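PDB 6BFI: VIN1 from Oscarella pearsei, which binds actin filaments and may play a part in cell-cell adhesion, as a sponge member of the vinculin/alpha-catenin family. Local coordinates for residues 35-40 with 97-102; 71-76 with 126-131; 408-413 with 477-482; 489-494 with 538-543. One frame throughout, in Å; residues are numbered along the deposited sequence.

Contact 1: 35-40 with 97-102; sequences LLKEDL and ADQGSP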
loop_
_atom_site.group_PDB
_atom_site.type_symbol
_atom_site.label_atom_id
_atom_site.label_comp_id
_atom_site.label_asym_id
_atom_site.label_seq_id
_atom_site.Cartn_x
_atom_site.Cartn_y
_atom_site.Cartn_z
ATOM N N LEU A 35 12.421 32.464 -36.340
ATOM C CA LEU A 35 12.385 31.245 -37.134
ATOM C C LEU A 35 11.281 31.297 -38.186
ATOM O O LEU A 35 11.516 30.960 -39.351
ATOM C CB LEU A 35 12.216 30.028 -36.219
ATOM C CG LEU A 35 12.878 28.732 -36.700
ATOM C CD1 LEU A 35 14.330 28.982 -37.070
ATOM C CD2 LEU A 35 12.780 27.656 -35.632
ATOM N N LEU A 36 10.082 31.721 -37.788
ATOM C CA LEU A 36 8.971 31.936 -38.709
ATOM C C LEU A 36 7.822 32.640 -38.000
ATOM O O LEU A 36 7.347 32.173 -36.960
ATOM C CB LEU A 36 8.490 30.612 -39.309
ATOM C CG LEU A 36 7.330 30.712 -40.302
ATOM C CD1 LEU A 36 7.598 31.783 -41.348
ATOM C CD2 LEU A 36 7.084 29.371 -40.968
ATOM N N LYS A 37 7.372 33.765 -38.551
ATOM C CA LYS A 37 6.289 34.532 -37.943
ATOM C C LYS A 37 4.976 33.773 -38.081
ATOM O O LYS A 37 4.491 33.550 -39.195
ATOM C CB LYS A 37 6.186 35.908 -38.597
ATOM C CG LYS A 37 5.176 36.833 -37.941
ATOM C CD LYS A 37 5.575 37.152 -36.509
ATOM C CE LYS A 37 4.585 38.103 -35.859
ATOM N NZ LYS A 37 4.962 38.409 -34.452
ATOM N N GLU A 38 4.399 33.377 -36.951
ATOM C CA GLU A 38 3.147 32.637 -36.921
ATOM C C GLU A 38 2.028 33.544 -36.429
ATOM O O GLU A 38 2.198 34.267 -35.442
ATOM C CB GLU A 38 3.263 31.405 -36.022
ATOM C CG GLU A 38 3.195 30.084 -36.770
ATOM C CD GLU A 38 1.867 29.876 -37.470
ATOM O OE1 GLU A 38 1.758 30.230 -38.663
ATOM O OE2 GLU A 38 0.927 29.363 -36.823
ATOM N N ASP A 39 0.891 33.505 -37.120
ATOM C CA ASP A 39 -0.278 34.276 -36.717
ATOM C C ASP A 39 -1.028 33.516 -35.629
ATOM O O ASP A 39 -1.532 32.414 -35.868
ATOM C CB ASP A 39 -1.182 34.543 -37.917
ATOM C CG ASP A 39 -2.391 35.387 -37.561
ATOM O OD1 ASP A 39 -2.306 36.180 -36.599
ATOM O OD2 ASP A 39 -3.429 35.259 -38.246
ATOM N N LEU A 40 -1.102 34.106 -34.438
ATOM C CA LEU A 40 -1.712 33.460 -33.283
ATOM C C LEU A 40 -3.229 33.588 -33.255
ATOM O O LEU A 40 -3.856 33.078 -32.319
ATOM C CB LEU A 40 -1.121 34.042 -31.998
ATOM C CG LEU A 40 0.407 34.106 -31.974
ATOM C CD1 LEU A 40 0.912 34.782 -30.710
ATOM C CD2 LEU A 40 0.988 32.711 -32.109
ATOM N N ALA A 97 0.846 42.638 -35.053
ATOM C CA ALA A 97 1.359 43.921 -35.526
ATOM C C ALA A 97 2.876 43.994 -35.384
ATOM O O ALA A 97 3.592 44.246 -36.359
ATOM C CB ALA A 97 0.685 45.069 -34.772
ATOM N N ASP A 98 3.387 43.774 -34.172
ATOM C CA ASP A 98 4.820 43.834 -33.914
ATOM C C ASP A 98 5.223 42.681 -33.009
ATOM O O ASP A 98 4.606 42.470 -31.963
ATOM C CB ASP A 98 5.217 45.170 -33.275
ATOM C CG ASP A 98 6.701 45.252 -32.966
ATOM O OD1 ASP A 98 7.492 44.566 -33.649
ATOM O OD2 ASP A 98 7.080 46.005 -32.043
ATOM N N GLN A 99 6.266 41.950 -33.410
ATOM C CA GLN A 99 6.723 40.808 -32.623
ATOM C C GLN A 99 7.260 41.248 -31.266
ATOM O O GLN A 99 7.058 40.564 -30.256
ATOM C CB GLN A 99 7.787 40.031 -33.402
ATOM C CG GLN A 99 8.584 39.031 -32.571
ATOM C CD GLN A 99 7.714 37.956 -31.943
ATOM O OE1 GLN A 99 6.644 37.624 -32.457
ATOM N NE2 GLN A 99 8.170 37.408 -30.820
ATOM N N GLY A 100 7.939 42.390 -31.218
ATOM C CA GLY A 100 8.541 42.857 -29.987
ATOM C C GLY A 100 7.621 43.688 -29.115
ATOM O O GLY A 100 8.088 44.377 -28.204
ATOM N N SER A 101 6.321 43.628 -29.379
ATOM C CA SER A 101 5.346 44.408 -28.626
ATOM C C SER A 101 5.395 44.045 -27.145
ATOM O O SER A 101 5.096 42.897 -26.786
ATOM C CB SER A 101 3.941 44.173 -29.177
ATOM O OG SER A 101 2.964 44.821 -28.382
ATOM N N PRO A 102 5.767 44.975 -26.259
ATOM C CA PRO A 102 5.772 44.642 -24.824
ATOM C C PRO A 102 4.385 44.343 -24.284
ATOM O O PRO A 102 4.214 43.400 -23.498
ATOM C CB PRO A 102 6.384 45.892 -24.178
ATOM C CG PRO A 102 6.118 46.995 -25.156
ATOM C CD PRO A 102 6.187 46.363 -26.515
#
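Lys37 reaches over to Gln99 and donates a hydrogen bond from its ammonium to the side-chain amide, with Lys37 NZ 2.7 Å from Gln99 OE1. The C=O...donor angle of 140° and the position of the nitrogen in the carbonyl plane show that a lone pair of OE1 is used. The same ammonium rests near the aliphatic root of its partner, Lys37 NZ lying 3.4 Å from Gln99 CB. Both chains bend at chi2; with CG anti to the backbone N (chi1 -174°), the lysine then runs straight, carrying NZ across the 8.2 Å between Lys37 CA and Gln99 CA. A second acceptor for NZ is the carbonyl oxygen of Leu95, near the end of helix 68-97. The other end of the glutamine amide is also held, Gln99 NE2 donating to Glu32 OE1 on helix 8-32. Gln99 sits in a type I beta turn from Asp98 to Ser101, after which the Ser101 side chain caps helix 102-145. The contact joins two interhelical loops at one end of an all-helical bundle. With both amide ends engaged, the flip state of Gln99 is defined, and its carbonyl dipole probably helps to stabilise the lysine ammonium at this exposed surface.

Contact 2: 71-76 with 126-131; sequences KAELPP and ADRSEV
Two neighbouring helices of the N-terminal helical bundle, 68-97 and 102-145, are bridged here at the protein surface by a single salt bridge between Glu73 and Arg128. The evidence for its character is geometric. Glu73 OE1 lies 3.1 Å from Arg128 NH2, yet it sits over one face of the guanidinium, displaced toward the rim, and no N-H is aimed at it. The attraction is therefore one of charges rather than of a directed hydrogen bond. With OE1 above the guanidinium plane and the two planes only 23° apart, the acid lies over the arginine head rather than at its edge. Glu73 extends fully beyond CG, whereas Arg128 bends at chi3 (-65°), which turns its head toward the acid. Leu74 packs against Leu122 and Cys125 of helix 102-145, and Ser129 OG is hydrogen-bonded to Asp67 OD2, just ahead of helix 68-97. Near its start that helix is kinked, since Pro75 and Pro76 have no N-H to bond to the preceding turn. Arg128 NE makes a weak hydrogen bond to the carbonyl oxygen of Met124, one turn back. The second carboxylate oxygen stays farther off, Glu73 OE2 being 4.1 Å from Arg128 NH1.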
loop_
_atom_site.group_PDB
_atom_site.type_symbol
_atom_site.label_atom_id
_atom_site.label_comp_id
_atom_site.label_asym_id
_atom_site.label_seq_id
_atom_site.Cartn_x
_atom_site.Cartn_y
_atom_site.Cartn_z
ATOM N N LYS A 71 -24.225 31.048 -6.520
ATOM C CA LYS A 71 -24.669 32.200 -7.298
ATOM C C LYS A 71 -23.857 33.448 -6.982
ATOM O O LYS A 71 -23.745 34.343 -7.827
ATOM C CB LYS A 71 -26.153 32.461 -7.044
ATOM C CG LYS A 71 -27.056 31.285 -7.361
ATOM C CD LYS A 71 -28.459 31.520 -6.837
ATOM C CE LYS A 71 -29.362 30.341 -7.142
ATOM N NZ LYS A 71 -30.705 30.496 -6.518
ATOM N N ALA A 72 -23.287 33.529 -5.779
ATOM C CA ALA A 72 -22.466 34.679 -5.419
ATOM C C ALA A 72 -21.031 34.541 -5.912
ATOM O O ALA A 72 -20.409 35.544 -6.279
ATOM C CB ALA A 72 -22.477 34.879 -3.903
ATOM N N GLU A 73 -20.493 33.320 -5.937
ATOM C CA GLU A 73 -19.112 33.099 -6.347
ATOM C C GLU A 73 -18.944 32.966 -7.854
ATOM O O GLU A 73 -17.810 33.038 -8.341
ATOM C CB GLU A 73 -18.556 31.844 -5.665
ATOM C CG GLU A 73 -18.449 31.947 -4.152
ATOM C CD GLU A 73 -18.160 30.609 -3.499
ATOM O OE1 GLU A 73 -17.992 29.613 -4.235
ATOM O OE2 GLU A 73 -18.104 30.553 -2.252
ATOM N N LEU A 74 -20.035 32.777 -8.605
ATOM C CA LEU A 74 -19.898 32.560 -10.046
ATOM C C LEU A 74 -19.484 33.819 -10.812
ATOM O O LEU A 74 -18.527 33.742 -11.607
ATOM C CB LEU A 74 -21.197 31.959 -10.593
ATOM C CG LEU A 74 -21.263 31.550 -12.063
ATOM C CD1 LEU A 74 -20.272 30.437 -12.351
ATOM C CD2 LEU A 74 -22.681 31.120 -12.421
ATOM N N PRO A 75 -20.138 34.975 -10.650
ATOM C CA PRO A 75 -19.849 36.128 -11.533
ATOM C C PRO A 75 -18.391 36.565 -11.502
ATOM O O PRO A 75 -17.814 36.810 -12.573
ATOM C CB PRO A 75 -20.783 37.226 -10.998
ATOM C CG PRO A 75 -21.916 36.479 -10.414
ATOM C CD PRO A 75 -21.312 35.247 -9.796
ATOM N N PRO A 76 -17.752 36.702 -10.325
ATOM C CA PRO A 76 -16.346 37.152 -10.346
ATOM C C PRO A 76 -15.430 36.246 -11.152
ATOM O O PRO A 76 -14.592 36.740 -11.920
ATOM C CB PRO A 76 -15.963 37.173 -8.860
ATOM C CG PRO A 76 -17.244 37.374 -8.154
ATOM C CD PRO A 76 -18.232 36.570 -8.935
ATOM N N ALA A 126 -18.514 25.361 -8.827
ATOM C CA ALA A 126 -19.498 24.296 -8.985
ATOM C C ALA A 126 -19.103 23.060 -8.182
ATOM O O ALA A 126 -19.930 22.479 -7.465
ATOM C CB ALA A 126 -19.658 23.950 -10.467
ATOM N N ASP A 127 -17.836 22.643 -8.291
ATOM C CA ASP A 127 -17.378 21.481 -7.530
ATOM C C ASP A 127 -17.549 21.698 -6.030
ATOM O O ASP A 127 -17.933 20.777 -5.299
ATOM C CB ASP A 127 -15.917 21.175 -7.865
ATOM C CG ASP A 127 -15.429 19.887 -7.223
ATOM O OD1 ASP A 127 -15.571 18.820 -7.854
ATOM O OD2 ASP A 127 -14.904 19.940 -6.088
ATOM N N ARG A 128 -17.275 22.917 -5.555
ATOM C CA ARG A 128 -17.474 23.227 -4.144
ATOM C C ARG A 128 -18.948 23.170 -3.770
ATOM O O ARG A 128 -19.294 22.743 -2.663
ATOM C CB ARG A 128 -16.895 24.602 -3.817
ATOM C CG ARG A 128 -15.391 24.616 -3.610
ATOM C CD ARG A 128 -14.910 26.008 -3.247
ATOM N NE ARG A 128 -15.119 26.954 -4.339
ATOM C CZ ARG A 128 -14.924 28.263 -4.240
ATOM N NH1 ARG A 128 -14.517 28.789 -3.092
ATOM N NH2 ARG A 128 -15.139 29.049 -5.287
ATOM N N SER A 129 -19.829 23.602 -4.676
ATOM C CA SER A 129 -21.262 23.468 -4.431
ATOM C C SER A 129 -21.644 22.004 -4.240
ATOM O O SER A 129 -22.320 21.643 -3.264
ATOM C CB SER A 129 -22.048 24.093 -5.586
ATOM O OG SER A 129 -23.445 24.017 -5.365
ATOM N N GLU A 130 -21.198 21.140 -5.159
ATOM C CA GLU A 130 -21.517 19.718 -5.055
ATOM C C GLU A 130 -20.996 19.130 -3.748
ATOM O O GLU A 130 -21.727 18.432 -3.032
ATOM C CB GLU A 130 -20.939 18.961 -6.251
ATOM C CG GLU A 130 -21.326 19.529 -7.609
ATOM C CD GLU A 130 -22.801 19.360 -7.930
ATOM O OE1 GLU A 130 -23.466 18.511 -7.297
ATOM O OE2 GLU A 130 -23.296 20.080 -8.822
ATOM N N VAL A 131 -19.734 19.412 -3.415
ATOM C CA VAL A 131 -19.153 18.851 -2.198
ATOM C C VAL A 131 -19.895 19.355 -0.966
ATOM O O VAL A 131 -20.105 18.608 -0.003
ATOM C CB VAL A 131 -17.646 19.162 -2.127
ATOM C CG1 VAL A 131 -17.072 18.728 -0.788
ATOM C CG2 VAL A 131 -16.915 18.465 -3.263
#

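Contact 3: 408-413 with 477-482; sequences KEFEAH and EKWLEA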
loop_
_atom_site.group_PDB
_atom_site.type_symbol
_atom_site.label_atom_id
_atom_site.label_comp_id
_atom_site.label_asym_id
_atom_site.label_seq_id
_atom_site.Cartn_x
_atom_site.Cartn_y
_atom_site.Cartn_z
ATOM N N LYS A 408 -9.591 -13.765 29.114
ATOM C CA LYS A 408 -8.213 -13.286 29.154
ATOM C C LYS A 408 -7.353 -14.004 28.122
ATOM O O LYS A 408 -6.511 -13.382 27.458
ATOM C CB LYS A 408 -7.633 -13.461 30.557
ATOM C CG LYS A 408 -6.410 -12.601 30.820
ATOM C CD LYS A 408 -6.726 -11.135 30.563
ATOM C CE LYS A 408 -5.493 -10.259 30.716
ATOM N NZ LYS A 408 -5.793 -8.834 30.402
ATOM N N GLU A 409 -7.563 -15.314 27.963
ATOM C CA GLU A 409 -6.836 -16.052 26.935
ATOM C C GLU A 409 -7.152 -15.516 25.544
ATOM O O GLU A 409 -6.262 -15.435 24.689
ATOM C CB GLU A 409 -7.155 -17.544 27.024
ATOM C CG GLU A 409 -6.491 -18.246 28.197
ATOM C CD GLU A 409 -6.805 -19.730 28.243
ATOM O OE1 GLU A 409 -7.675 -20.181 27.469
ATOM O OE2 GLU A 409 -6.179 -20.444 29.054
ATOM N N PHE A 410 -8.411 -15.134 25.298
ATOM C CA PHE A 410 -8.746 -14.552 24.001
ATOM C C PHE A 410 -8.037 -13.218 23.798
ATOM O O PHE A 410 -7.475 -12.962 22.725
ATOM C CB PHE A 410 -10.255 -14.365 23.853
ATOM C CG PHE A 410 -10.630 -13.489 22.688
ATOM C CD1 PHE A 410 -10.713 -14.012 21.409
ATOM C CD2 PHE A 410 -10.868 -12.133 22.865
ATOM C CE1 PHE A 410 -11.041 -13.204 20.332
ATOM C CE2 PHE A 410 -11.194 -11.326 21.794
ATOM C CZ PHE A 410 -11.280 -11.865 20.525
ATOM N N GLU A 411 -8.072 -12.349 24.810
ATOM C CA GLU A 411 -7.425 -11.044 24.685
ATOM C C GLU A 411 -5.939 -11.196 24.377
ATOM O O GLU A 411 -5.411 -10.540 23.467
ATOM C CB GLU A 411 -7.638 -10.229 25.961
ATOM C CG GLU A 411 -9.074 -9.765 26.164
ATOM C CD GLU A 411 -9.404 -8.504 25.383
ATOM O OE1 GLU A 411 -9.639 -7.458 26.022
ATOM O OE2 GLU A 411 -9.425 -8.553 24.134
ATOM N N ALA A 412 -5.251 -12.072 25.118
ATOM C CA ALA A 412 -3.834 -12.299 24.847
ATOM C C ALA A 412 -3.620 -12.916 23.470
ATOM O O ALA A 412 -2.624 -12.616 22.798
ATOM C CB ALA A 412 -3.225 -13.189 25.931
ATOM N N HIS A 413 -4.553 -13.762 23.024
ATOM C CA HIS A 413 -4.430 -14.383 21.709
ATOM C C HIS A 413 -4.479 -13.337 20.598
ATOM O O HIS A 413 -3.544 -13.215 19.796
ATOM C CB HIS A 413 -5.531 -15.428 21.526
ATOM C CG HIS A 413 -5.530 -16.081 20.179
ATOM N ND1 HIS A 413 -4.492 -16.871 19.733
ATOM C CD2 HIS A 413 -6.445 -16.064 19.181
ATOM C CE1 HIS A 413 -4.768 -17.312 18.519
ATOM N NE2 HIS A 413 -5.947 -16.837 18.160
ATOM N N GLU A 477 -18.121 -13.751 13.954
ATOM C CA GLU A 477 -17.796 -13.894 12.539
ATOM C C GLU A 477 -17.072 -12.667 11.995
ATOM O O GLU A 477 -16.265 -12.791 11.066
ATOM C CB GLU A 477 -19.062 -14.178 11.735
ATOM C CG GLU A 477 -19.724 -15.494 12.107
ATOM C CD GLU A 477 -21.066 -15.688 11.429
ATOM O OE1 GLU A 477 -21.196 -16.623 10.610
ATOM O OE2 GLU A 477 -21.990 -14.896 11.714
ATOM N N LYS A 478 -17.341 -11.481 12.547
ATOM C CA LYS A 478 -16.554 -10.314 12.156
ATOM C C LYS A 478 -15.103 -10.460 12.595
ATOM O O LYS A 478 -14.179 -10.178 11.816
ATOM C CB LYS A 478 -17.165 -9.039 12.738
ATOM C CG LYS A 478 -18.496 -8.665 12.117
ATOM C CD LYS A 478 -18.349 -8.470 10.620
ATOM C CE LYS A 478 -19.696 -8.519 9.924
ATOM N NZ LYS A 478 -19.557 -8.367 8.451
ATOM N N TRP A 479 -14.885 -10.912 13.833
ATOM C CA TRP A 479 -13.521 -11.128 14.302
ATOM C C TRP A 479 -12.817 -12.193 13.469
ATOM O O TRP A 479 -11.645 -12.034 13.109
ATOM C CB TRP A 479 -13.518 -11.515 15.780
ATOM C CG TRP A 479 -12.132 -11.600 16.368
ATOM C CD1 TRP A 479 -11.488 -10.636 17.090
ATOM C CD2 TRP A 479 -11.219 -12.703 16.269
ATOM N NE1 TRP A 479 -10.234 -11.072 17.450
ATOM C CE2 TRP A 479 -10.045 -12.337 16.958
ATOM C CE3 TRP A 479 -11.281 -13.963 15.669
ATOM C CZ2 TRP A 479 -8.946 -13.185 17.063
ATOM C CZ3 TRP A 479 -10.188 -14.801 15.771
ATOM C CH2 TRP A 479 -9.036 -14.410 16.462
ATOM N N LEU A 480 -13.518 -13.285 13.152
ATOM C CA LEU A 480 -12.910 -14.341 12.347
ATOM C C LEU A 480 -12.590 -13.851 10.940
ATOM O O LEU A 480 -11.571 -14.239 10.358
ATOM C CB LEU A 480 -13.830 -15.561 12.291
ATOM C CG LEU A 480 -13.917 -16.410 13.560
ATOM C CD1 LEU A 480 -14.886 -17.575 13.371
ATOM C CD2 LEU A 480 -12.539 -16.914 13.960
ATOM N N GLU A 481 -13.449 -13.001 10.376
ATOM C CA GLU A 481 -13.181 -12.462 9.046
ATOM C C GLU A 481 -11.936 -11.581 9.054
ATOM O O GLU A 481 -11.017 -11.779 8.246
ATOM C CB GLU A 481 -14.395 -11.683 8.542
ATOM C CG GLU A 481 -14.126 -10.872 7.283
ATOM C CD GLU A 481 -14.247 -9.376 7.513
ATOM O OE1 GLU A 481 -15.129 -8.961 8.297
ATOM O OE2 GLU A 481 -13.456 -8.616 6.913
ATOM N N ALA A 482 -11.885 -10.609 9.969
ATOM C CA ALA A 482 -10.724 -9.727 10.035
ATOM C C ALA A 482 -9.448 -10.513 10.309
ATOM O O ALA A 482 -8.414 -10.279 9.668
ATOM C CB ALA A 482 -10.935 -8.660 11.109
#
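Aromatic packing carries most of this contact: the CZ-CE1 corner of the Phe410 ring reaches over one face of the Trp479 indole, toward its rim. The nearest pair is Phe410 CZ to Trp479 NE1 at 3.3 Å, and Phe410 CE1 stands 3.6 Å from Trp479 CE2, so the far corner of the phenyl group covers the pyrrole part of the indole. Centroids of the phenyl and the five-membered ring are 4.9 Å apart with their planes inclined at 56°, an oblique pairing that is neither a parallel stack nor a T-shape. Phe410 and Trp479 leave their helices with CG anti to the backbone N (chi1 167° and -173°), and the two side chains run antiparallel alongside one another. Together they span the 11.3 Å between Phe410 CA and Trp479 CA.

The helices so joined, 399-427 and 466-493, belong to one of the helical bundles of this vinculin-family protein, and the aromatic pair lies in its buried interior. Ile383 touches both Phe410 and Trp479, and Val452 does the same from helix 452-460; Leu445 adds to the packing on the tryptophan.

A looser van der Waals contact is made one turn along, where His413 brings its ring edge to the benzo end of the indole, His413 CD2 lying 4.1 Å from Trp479 CH2.

The polar atoms His413 NE2 and Trp479 NE1 find partners beyond the two segments. His413 NE2 is hydrogen-bonded to the carbonyl oxygen of Val379. Trp479 NE1 has weak hydrogen bonds with Ser449 OG and with OG1 of Thr414, the residue directly after His413.

Contact 4: 489-494 with 538-543; sequences SVDGVI and ANRVIQ
A buried, bidentate salt bridge between Asp491 and Arg540 joins two helices of the vinculin-family helical-bundle fold, 466-493 near its C-terminal end and 524-550 part-way along. Arginine meets acid end-on. Arg540 NH2 donates to Asp491 OD1 at 2.9 Å with an N-H...acceptor angle of 163°, and Arg540 NH1 donates to Asp491 OD2 at 3.1 Å with an angle of 159°. Two conformers of Arg540 are deposited, and these bonds are those of one of them. Each carboxylate oxygen receives one N-H, on its syn side, and both lie close to the guanidinium plane. The two flat groups are nearly coplanar, 23° apart, as expected when the bonds run edge to edge; the main departure is at OD1, whose donor stands somewhat out of the carboxylate plane.

Arg540 NH1 has a further acceptor in its own helix. Gln543 OE1, three residues on, takes a more bent bond from it at 3.2 Å. This oxygen is in the guanidinium plane too, but the donor lies well above the amide plane and does not follow a lone pair. NH1 is thus shared between an acid across the interface and an amide alongside, which probably limits rotation of the head group in this conformer. Bends at chi2 and chi3 fold the arginine back so that its end faces Asp491.

Pairing of opposite charges probably lowers the cost of burying both groups. Nearby, Ser489 OG is hydrogen-bonded to Glu441 OE2 of helix 432-449. Val372 of helix 344-375 packs on Arg540. The backbones come nearest at Asp491 and Gln543, whose CA atoms are 8.7 Å apart.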
loop_
_atom_site.group_PDB
_atom_site.type_symbol
_atom_site.label_atom_id
_atom_site.label_comp_id
_atom_site.label_asym_id
_atom_site.label_seq_id
_atom_site.Cartn_x
_atom_site.Cartn_y
_atom_site.Cartn_z
ATOM N N SER A 489 -2.761 -11.863 4.564
ATOM C CA SER A 489 -1.699 -10.906 4.263
ATOM C C SER A 489 -0.372 -11.350 4.868
ATOM O O SER A 489 0.678 -11.300 4.204
ATOM C CB SER A 489 -2.083 -9.516 4.770
ATOM O OG SER A 489 -3.273 -9.064 4.150
ATOM N N VAL A 490 -0.403 -11.797 6.127
ATOM C CA VAL A 490 0.816 -12.262 6.788
ATOM C C VAL A 490 1.442 -13.412 6.006
ATOM O O VAL A 490 2.653 -13.426 5.750
ATOM C CB VAL A 490 0.516 -12.655 8.243
ATOM C CG1 VAL A 490 1.646 -13.480 8.811
ATOM C CG2 VAL A 490 0.299 -11.409 9.085
ATOM N N ASP A 491 0.621 -14.388 5.601
ATOM C CA ASP A 491 1.134 -15.485 4.787
ATOM C C ASP A 491 1.651 -14.990 3.443
ATOM O O ASP A 491 2.581 -15.580 2.881
ATOM C CB ASP A 491 0.051 -16.544 4.579
ATOM C CG ASP A 491 -0.384 -17.200 5.875
ATOM O OD1 ASP A 491 0.363 -17.102 6.873
ATOM O OD2 ASP A 491 -1.468 -17.819 5.896
ATOM N N GLY A 492 1.070 -13.911 2.916
ATOM C CA GLY A 492 1.560 -13.365 1.661
ATOM C C GLY A 492 2.950 -12.769 1.782
ATOM O O GLY A 492 3.770 -12.892 0.867
ATOM N N VAL A 493 3.238 -12.115 2.908
ATOM C CA VAL A 493 4.560 -11.521 3.088
ATOM C C VAL A 493 5.595 -12.580 3.452
ATOM O O VAL A 493 6.719 -12.567 2.937
ATOM C CB VAL A 493 4.502 -10.407 4.147
ATOM C CG1 VAL A 493 5.899 -9.885 4.445
ATOM C CG2 VAL A 493 3.595 -9.284 3.683
ATOM N N ILE A 494 5.229 -13.514 4.334
ATOM C CA ILE A 494 6.192 -14.453 4.895
ATOM C C ILE A 494 6.788 -15.339 3.810
ATOM O O ILE A 494 6.109 -15.728 2.850
ATOM C CB ILE A 494 5.515 -15.280 6.003
ATOM C CG1 ILE A 494 5.554 -14.516 7.326
ATOM C CG2 ILE A 494 6.146 -16.657 6.150
ATOM C CD1 ILE A 494 6.945 -14.114 7.743
ATOM N N ALA A 538 -0.896 -29.101 10.114
ATOM C CA ALA A 538 -1.009 -29.581 8.742
ATOM C C ALA A 538 -1.974 -28.722 7.932
ATOM O O ALA A 538 -1.689 -28.374 6.779
ATOM C CB ALA A 538 -1.453 -31.042 8.732
ATOM N N ASN A 539 -3.124 -28.369 8.517
ATOM C CA ASN A 539 -4.067 -27.519 7.795
ATOM C C ASN A 539 -3.501 -26.124 7.563
ATOM O O ASN A 539 -3.820 -25.487 6.552
ATOM C CB ASN A 539 -5.398 -27.450 8.540
ATOM C CG ASN A 539 -6.464 -28.314 7.894
ATOM O OD1 ASN A 539 -7.084 -27.918 6.907
ATOM N ND2 ASN A 539 -6.677 -29.506 8.442
ATOM N N ARG A 540 -2.664 -25.632 8.479
ATOM C CA ARG A 540 -1.967 -24.377 8.224
ATOM C C ARG A 540 -1.002 -24.516 7.053
ATOM O O ARG A 540 -0.851 -23.586 6.248
ATOM C CB ARG A 540 -1.237 -23.918 9.487
ATOM C CG ARG A 540 -2.149 -23.217 10.484
ATOM C CD ARG A 540 -2.611 -21.888 9.919
ATOM N NE ARG A 540 -1.488 -20.968 9.761
ATOM C CZ ARG A 540 -1.417 -20.021 8.833
ATOM N NH1 ARG A 540 -2.400 -19.866 7.957
ATOM N NH2 ARG A 540 -0.353 -19.231 8.774
ATOM N N VAL A 541 -0.345 -25.673 6.935
ATOM C CA VAL A 541 0.484 -25.930 5.759
ATOM C C VAL A 541 -0.373 -25.893 4.500
ATOM O O VAL A 541 0.037 -25.353 3.463
ATOM C CB VAL A 541 1.219 -27.275 5.908
ATOM C CG1 VAL A 541 1.835 -27.699 4.585
ATOM C CG2 VAL A 541 2.279 -27.181 6.992
ATOM N N ILE A 542 -1.587 -26.446 4.581
ATOM C CA ILE A 542 -2.507 -26.413 3.447
ATOM C C ILE A 542 -2.826 -24.975 3.059
ATOM O O ILE A 542 -2.786 -24.608 1.878
ATOM C CB ILE A 542 -3.792 -27.198 3.773
ATOM C CG1 ILE A 542 -3.467 -28.651 4.116
ATOM C CG2 ILE A 542 -4.768 -27.126 2.607
ATOM C CD1 ILE A 542 -2.942 -29.442 2.955
ATOM N N GLN A 543 -3.152 -24.138 4.049
ATOM C CA GLN A 543 -3.543 -22.761 3.757
ATOM C C GLN A 543 -2.389 -21.972 3.150
ATOM O O GLN A 543 -2.562 -21.272 2.144
ATOM C CB GLN A 543 -4.050 -22.077 5.025
ATOM C CG GLN A 543 -5.294 -22.702 5.619
ATOM C CD GLN A 543 -5.732 -22.008 6.890
ATOM O OE1 GLN A 543 -5.373 -20.854 7.135
ATOM N NE2 GLN A 543 -6.507 -22.708 7.711
#

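Contacts 1 and 2 lie at the surface and contacts 3 and 4 are buried. Contact 1 pairs the loop between helices 68-97 and 102-145 with the loop before helix 41-59, while contact 2 ties the bodies of the same two helices; their centres are 38 Å apart. Contacts 3 and 4 both use helix 466-493, with centres 18 Å apart, but carry it to different partners, 399-427 and 524-550. Chemistry does not simply follow burial. Charged groups serve in contacts 1, 2 and 4, yet of the two ion pairs only the buried one of contact 4 is bidentate and lies in the guanidinium plane; that of contact 2 is undirected. Contact 3 relies on aromatic packing.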